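Local coordinates for protein phosphoribosylformylglycinamidine cyclo-ligase (Thermus thermophilus HB8, PDB 5AVM) that probably catalyses the ATP-dependent ring closure of formylglycinamidine ribonucleotide to 5-aminoimidazole ribonucleotide, with release of ADP and phosphate, in de novo purine biosynthesis, at residues G184-G189 and R219-Y224; P274-L279 and V293-L298. All coordinates share one frame; numbering follows the deposited sequence.

Contact 1: G184-G189 and R219-Y224. With SO4 (sulfate ion), chain L.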
loop_
_atom_site.group_PDB
_atom_site.type_symbol
_atom_site.label_atom_id
_atom_site.label_comp_id
_atom_site.label_asym_id
_atom_site.label_seq_id
_atom_site.Cartn_x
_atom_site.Cartn_y
_atom_site.Cartn_z
ATOM N N GLY B 184 -9.453 1.626 22.908
ATOM C CA GLY B 184 -8.787 2.871 23.222
ATOM C C GLY B 184 -8.818 3.725 21.981
ATOM O O GLY B 184 -9.751 3.605 21.186
ATOM N N PRO B 185 -7.814 4.583 21.767
ATOM C CA PRO B 185 -7.833 5.427 20.568
ATOM C C PRO B 185 -7.699 4.645 19.261
ATOM O O PRO B 185 -8.007 5.158 18.185
ATOM C CB PRO B 185 -6.661 6.383 20.801
ATOM C CG PRO B 185 -6.521 6.407 22.319
ATOM C CD PRO B 185 -6.704 4.956 22.660
ATOM N N HIS B 186 -7.262 3.395 19.357
ATOM C CA HIS B 186 -7.070 2.574 18.169
ATOM C C HIS B 186 -5.989 3.195 17.299
ATOM O O HIS B 186 -4.855 3.355 17.756
ATOM C CB HIS B 186 -8.382 2.425 17.398
ATOM C CG HIS B 186 -9.245 1.307 17.901
ATOM N ND1 HIS B 186 -10.414 0.931 17.280
ATOM C CD2 HIS B 186 -9.076 0.451 18.936
ATOM C CE1 HIS B 186 -10.926 -0.114 17.907
ATOM N NE2 HIS B 186 -10.133 -0.426 18.914
ATOM N N THR B 187 -6.316 3.564 16.067
ATOM C CA THR B 187 -5.298 4.138 15.193
ATOM C C THR B 187 -5.668 5.413 14.447
ATOM O O THR B 187 -5.283 5.607 13.292
ATOM C CB THR B 187 -4.779 3.091 14.165
ATOM O OG1 THR B 187 -5.879 2.352 13.627
ATOM C CG2 THR B 187 -3.807 2.134 14.821
ATOM N N ASN B 188 -6.407 6.292 15.106
ATOM C CA ASN B 188 -6.769 7.560 14.498
ATOM C C ASN B 188 -6.811 8.633 15.580
ATOM O O ASN B 188 -7.233 8.365 16.705
ATOM C CB ASN B 188 -8.123 7.458 13.787
ATOM C CG ASN B 188 -8.011 6.845 12.393
ATOM O OD1 ASN B 188 -7.562 7.496 11.447
ATOM N ND2 ASN B 188 -8.415 5.586 12.266
ATOM N N GLY B 189 -6.347 9.834 15.237
ATOM C CA GLY B 189 -6.350 10.944 16.174
ATOM C C GLY B 189 -5.114 11.041 17.044
ATOM O O GLY B 189 -5.087 11.794 18.017
ATOM N N ARG B 219 -2.280 0.595 23.422
ATOM C CA ARG B 219 -3.057 -0.637 23.345
ATOM C C ARG B 219 -3.464 -0.776 21.880
ATOM O O ARG B 219 -4.090 0.123 21.305
ATOM C CB ARG B 219 -4.300 -0.555 24.236
ATOM C CG ARG B 219 -5.199 -1.778 24.160
ATOM C CD ARG B 219 -5.950 -1.971 25.465
ATOM N NE ARG B 219 -5.052 -2.365 26.559
ATOM C CZ ARG B 219 -5.034 -1.790 27.759
ATOM N NH1 ARG B 219 -5.864 -0.786 28.030
ATOM N NH2 ARG B 219 -4.188 -2.216 28.688
ATOM N N PRO B 220 -3.105 -1.905 21.254
ATOM C CA PRO B 220 -3.423 -2.157 19.847
ATOM C C PRO B 220 -4.874 -1.956 19.401
ATOM O O PRO B 220 -5.815 -2.096 20.182
ATOM C CB PRO B 220 -2.957 -3.598 19.647
ATOM C CG PRO B 220 -1.811 -3.718 20.613
ATOM C CD PRO B 220 -2.363 -3.038 21.838
ATOM N N HIS B 221 -5.027 -1.615 18.124
ATOM C CA HIS B 221 -6.332 -1.440 17.497
ATOM C C HIS B 221 -7.008 -2.812 17.658
ATOM O O HIS B 221 -6.393 -3.840 17.385
ATOM C CB HIS B 221 -6.128 -1.110 16.016
ATOM C CG HIS B 221 -7.375 -0.694 15.297
ATOM N ND1 HIS B 221 -7.540 0.570 14.771
ATOM C CD2 HIS B 221 -8.511 -1.371 15.012
ATOM C CE1 HIS B 221 -8.725 0.653 14.194
ATOM N NE2 HIS B 221 -9.333 -0.511 14.326
ATOM N N ARG B 222 -8.257 -2.832 18.109
ATOM C CA ARG B 222 -8.967 -4.092 18.317
ATOM C C ARG B 222 -9.633 -4.671 17.062
ATOM O O ARG B 222 -10.337 -3.964 16.338
ATOM C CB ARG B 222 -10.015 -3.903 19.414
ATOM C CG ARG B 222 -10.775 -5.152 19.804
ATOM C CD ARG B 222 -11.532 -4.920 21.102
ATOM N NE ARG B 222 -10.604 -4.741 22.218
ATOM C CZ ARG B 222 -10.942 -4.293 23.429
ATOM N NH1 ARG B 222 -12.199 -3.965 23.698
ATOM N NH2 ARG B 222 -10.020 -4.175 24.377
ATOM N N ALA B 223 -9.409 -5.962 16.820
ATOM C CA ALA B 223 -9.998 -6.660 15.680
ATOM C C ALA B 223 -11.311 -7.311 16.091
ATOM O O ALA B 223 -11.420 -7.855 17.189
ATOM C CB ALA B 223 -9.046 -7.727 15.165
ATOM N N TYR B 224 -12.301 -7.268 15.203
ATOM C CA TYR B 224 -13.606 -7.859 15.481
ATOM C C TYR B 224 -13.911 -9.081 14.623
ATOM O O TYR B 224 -15.076 -9.409 14.391
ATOM C CB TYR B 224 -14.696 -6.805 15.293
ATOM C CG TYR B 224 -14.491 -5.624 16.210
ATOM C CD1 TYR B 224 -14.627 -5.759 17.592
ATOM C CD2 TYR B 224 -14.070 -4.399 15.707
ATOM C CE1 TYR B 224 -14.340 -4.706 18.447
ATOM C CE2 TYR B 224 -13.781 -3.342 16.549
ATOM C CZ TYR B 224 -13.915 -3.500 17.916
ATOM O OH TYR B 224 -13.610 -2.447 18.743
HETATM S S SO4 L . -3.557 10.163 12.873
HETATM O O1 SO4 L . -2.655 11.243 13.298
HETATM O O2 SO4 L . -3.091 9.599 11.582
HETATM O O3 SO4 L . -3.571 9.100 13.894
HETATM O O4 SO4 L . -4.922 10.702 12.719
HETATM O O HOH W 1 -6.758 1.487 21.311
#

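Contact 2: P274-L279 and V293-L298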
loop_
_atom_site.group_PDB
_atom_site.type_symbol
_atom_site.label_atom_id
_atom_site.label_comp_id
_atom_site.label_asym_id
_atom_site.label_seq_id
_atom_site.Cartn_x
_atom_site.Cartn_y
_atom_site.Cartn_z
ATOM N N PRO B 274 -11.591 5.270 29.495
ATOM C CA PRO B 274 -11.253 6.392 30.381
ATOM C C PRO B 274 -10.187 7.341 29.840
ATOM O O PRO B 274 -10.112 8.506 30.253
ATOM C CB PRO B 274 -10.800 5.689 31.652
ATOM C CG PRO B 274 -10.116 4.470 31.110
ATOM C CD PRO B 274 -11.088 4.000 30.048
ATOM N N VAL B 275 -9.364 6.837 28.921
ATOM C CA VAL B 275 -8.292 7.632 28.330
ATOM C C VAL B 275 -8.813 8.807 27.515
ATOM O O VAL B 275 -8.106 9.797 27.360
ATOM C CB VAL B 275 -7.393 6.777 27.418
ATOM C CG1 VAL B 275 -8.129 6.432 26.132
ATOM C CG2 VAL B 275 -6.108 7.519 27.129
ATOM N N PHE B 276 -10.042 8.707 27.004
ATOM C CA PHE B 276 -10.619 9.786 26.203
ATOM C C PHE B 276 -10.941 11.067 26.977
ATOM O O PHE B 276 -10.365 12.121 26.699
ATOM C CB PHE B 276 -11.873 9.300 25.471
ATOM C CG PHE B 276 -11.584 8.336 24.358
ATOM C CD1 PHE B 276 -10.718 8.685 23.325
ATOM C CD2 PHE B 276 -12.165 7.071 24.345
ATOM C CE1 PHE B 276 -10.435 7.784 22.297
ATOM C CE2 PHE B 276 -11.888 6.164 23.322
ATOM C CZ PHE B 276 -11.023 6.520 22.299
ATOM N N PRO B 277 -11.868 11.003 27.952
ATOM C CA PRO B 277 -12.189 12.220 28.702
ATOM C C PRO B 277 -10.962 12.793 29.398
ATOM O O PRO B 277 -10.906 13.984 29.698
ATOM C CB PRO B 277 -13.264 11.750 29.675
ATOM C CG PRO B 277 -12.920 10.305 29.894
ATOM C CD PRO B 277 -12.593 9.842 28.506
ATOM N N TYR B 278 -9.981 11.929 29.647
ATOM C CA TYR B 278 -8.735 12.333 30.281
ATOM C C TYR B 278 -7.976 13.229 29.306
ATOM O O TYR B 278 -7.560 14.332 29.649
ATOM C CB TYR B 278 -7.890 11.107 30.619
ATOM C CG TYR B 278 -6.565 11.469 31.232
ATOM C CD1 TYR B 278 -6.504 12.113 32.466
ATOM C CD2 TYR B 278 -5.373 11.227 30.552
ATOM C CE1 TYR B 278 -5.288 12.515 33.005
ATOM C CE2 TYR B 278 -4.151 11.624 31.082
ATOM C CZ TYR B 278 -4.117 12.270 32.304
ATOM O OH TYR B 278 -2.916 12.691 32.819
ATOM N N LEU B 279 -7.796 12.745 28.081
ATOM C CA LEU B 279 -7.109 13.516 27.055
ATOM C C LEU B 279 -7.882 14.817 26.884
ATOM O O LEU B 279 -7.316 15.906 26.907
ATOM C CB LEU B 279 -7.102 12.737 25.737
ATOM C CG LEU B 279 -6.382 11.390 25.759
ATOM C CD1 LEU B 279 -6.643 10.636 24.468
ATOM C CD2 LEU B 279 -4.898 11.623 25.976
ATOM N N VAL B 293 -12.712 13.457 16.152
ATOM C CA VAL B 293 -11.348 12.947 16.078
ATOM C C VAL B 293 -11.200 11.519 16.623
ATOM O O VAL B 293 -10.484 10.700 16.036
ATOM C CB VAL B 293 -10.364 13.890 16.856
ATOM C CG1 VAL B 293 -8.962 13.302 16.878
ATOM C CG2 VAL B 293 -10.341 15.267 16.220
ATOM N N PHE B 294 -11.880 11.221 17.731
ATOM C CA PHE B 294 -11.779 9.909 18.369
ATOM C C PHE B 294 -13.011 9.028 18.228
ATOM O O PHE B 294 -14.114 9.514 17.980
ATOM C CB PHE B 294 -11.460 10.091 19.849
ATOM C CG PHE B 294 -10.235 10.906 20.102
ATOM C CD1 PHE B 294 -8.990 10.471 19.665
ATOM C CD2 PHE B 294 -10.320 12.122 20.776
ATOM C CE1 PHE B 294 -7.841 11.239 19.895
ATOM C CE2 PHE B 294 -9.171 12.895 21.009
ATOM C CZ PHE B 294 -7.935 12.451 20.567
ATOM N N ASN B 295 -12.817 7.725 18.406
ATOM C CA ASN B 295 -13.920 6.780 18.283
ATOM C C ASN B 295 -14.836 6.768 19.507
ATOM O O ASN B 295 -15.909 6.154 19.482
ATOM C CB ASN B 295 -13.395 5.369 18.004
ATOM C CG ASN B 295 -12.520 4.826 19.120
ATOM O OD1 ASN B 295 -12.928 4.769 20.280
ATOM N ND2 ASN B 295 -11.314 4.405 18.767
ATOM N N MET B 296 -14.412 7.446 20.571
ATOM C CA MET B 296 -15.198 7.543 21.804
ATOM C C MET B 296 -15.680 6.201 22.337
ATOM O O MET B 296 -16.696 6.133 23.019
ATOM C CB MET B 296 -16.398 8.460 21.568
ATOM C CG MET B 296 -16.020 9.855 21.087
ATOM S SD MET B 296 -15.159 10.820 22.333
ATOM C CE MET B 296 -13.581 10.147 22.280
ATOM N N GLY B 297 -14.947 5.136 22.034
ATOM C CA GLY B 297 -15.335 3.817 22.497
ATOM C C GLY B 297 -16.119 3.020 21.467
ATOM O O GLY B 297 -16.447 1.853 21.691
ATOM N N LEU B 298 -16.434 3.653 20.341
ATOM C CA LEU B 298 -17.174 2.999 19.265
ATOM C C LEU B 298 -16.171 2.407 18.276
ATOM O O LEU B 298 -15.741 3.086 17.351
ATOM C CB LEU B 298 -18.069 4.021 18.559
ATOM C CG LEU B 298 -19.093 4.720 19.462
ATOM C CD1 LEU B 298 -19.701 5.891 18.751
ATOM C CD2 LEU B 298 -20.164 3.730 19.880
#

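Contact 1: G184-G189 and R219-Y224
His186 and His221 bring together two irregular loops of the AIR synthase C-terminal domain, one after strand 176-181, the other between helices 213-218 and 225-233; their CA atoms, 4.1 Å apart, are the closest such pair. A water ties the two loops beside them: it accepts from His186 N at 2.8 Å and donates to Arg219 O at 3.0 Å. Gly184 begins its loop at backbone angles where a CB would jam against the preceding carbonyl O and Pro185 CD. The His186 and His221 imidazoles form a face-to-face stack, centroids 3.9 Å apart and planes 24° from parallel. His186 ND1 sits over the centre of the His221 ring, whereas His221 CD2 lies over the rim of the His186 ring. At the edge of His221, Thr187 OG1 and His221 ND1 share a hydrogen bond of 2.7 Å, which fixes the turn of that ring; OG1 reaches it from between its own backbone N and carbonyl carbon (chi1 43°). Threonine suits the place because its hydroxyl is also hydrogen-bonded to His86, and His221 NE2 is held in turn by His243. Tyr224 OH comes to the in-plane edge of His186, 3.7 Å from CE1, while hydrogen-bonded to Pro181 O. An alanine in place of His186 would probably leave one face of His221 without its stacking partner and open a gap beside Arg222 CB and the Tyr224 hydroxyl. Gly189, the N-cap of helix 190-196, gives its N-H to O4 of a sulfate, probably from the crystallisation liquor; Tyr190 N also binds it, and a helix N-terminus suits an anion. Helix 79-92 lies against both loops, Asp82 accepting from His221 N, while Pro185 packs on helices 190-196 and 275-283.

Contact 2: P274-L279 and V293-L298
A type I' beta turn from Asn295 to Leu298, leading into strand 298-304, receives the ring of Phe276 from helix 275-283. The ring leaves the helix toward the turn with CG anti to the carbonyl carbon (chi1 -71°) and meets four consecutive residues, Phe294 to Gly297. Met296 CE lies over one face, 3.7 Å from the centroid and 27° off the ring normal, a CH-pi contact. Its SD stands farther off in an oblique Met-aromatic approach. The bends at chi2 and chi3 turn the methyl back to the ring although CB points away from the helix, a fold that an unbranched, flexible methionine can make. Val275 CG1 lies over the opposite face, so the phenylalanine is sandwiched between aliphatic groups. Phe294 CB touches Phe276 CE1 at 3.5 Å, and the two rings meet obliquely with planes 43° apart. Asn295 also makes an Asx turn at the start of this beta turn: its OD1 accepts from Gly297 N at 2.7 Å in the carbonyl plane, while Leu298 N to Asn295 O at 2.7 Å closes the beta turn. The same OD1 is 3.3 Å from Phe276 CZ, the amide nearly perpendicular to the ring, and Ser182 OG is a further partner. Asparagine suits the place because its carbonyl oxygen takes the Gly297 N-H while the ring lies against it. Gly297 has backbone angles where a CB would press on the preceding carbonyl O; its N lies 3.5 Å from Phe276 CE2. Leu279 reaches Phe294 CZ with CD1 at 4.5 Å, and both side chains also pack on Ile193 of helix 190-196.

How the contacts relate
Contact 1 closes before contact 2 opens along the chain, and all four segments belong to the C-terminal domain of the AIR synthase family. Their centres are 11 Å apart, and they touch directly: Gly184 O probably accepts a hydrogen bond from Asn295 ND2 at 3.0 Å and packs on Phe276 CZ, while Gly189 O meets Phe294 CE1. Helix 190-196 starts just after 184-189 and packs against 274-279 and 293-298. Strands 176-181 and 298-304, neighbours in the six-stranded sheet, run into 184-189 and out of 293-298. Contact 2 thus joins the domain's own helices and the loops at the ends of two adjacent strands of the sheet, whereas contact 1 reaches helix 79-92 of the N-terminal part.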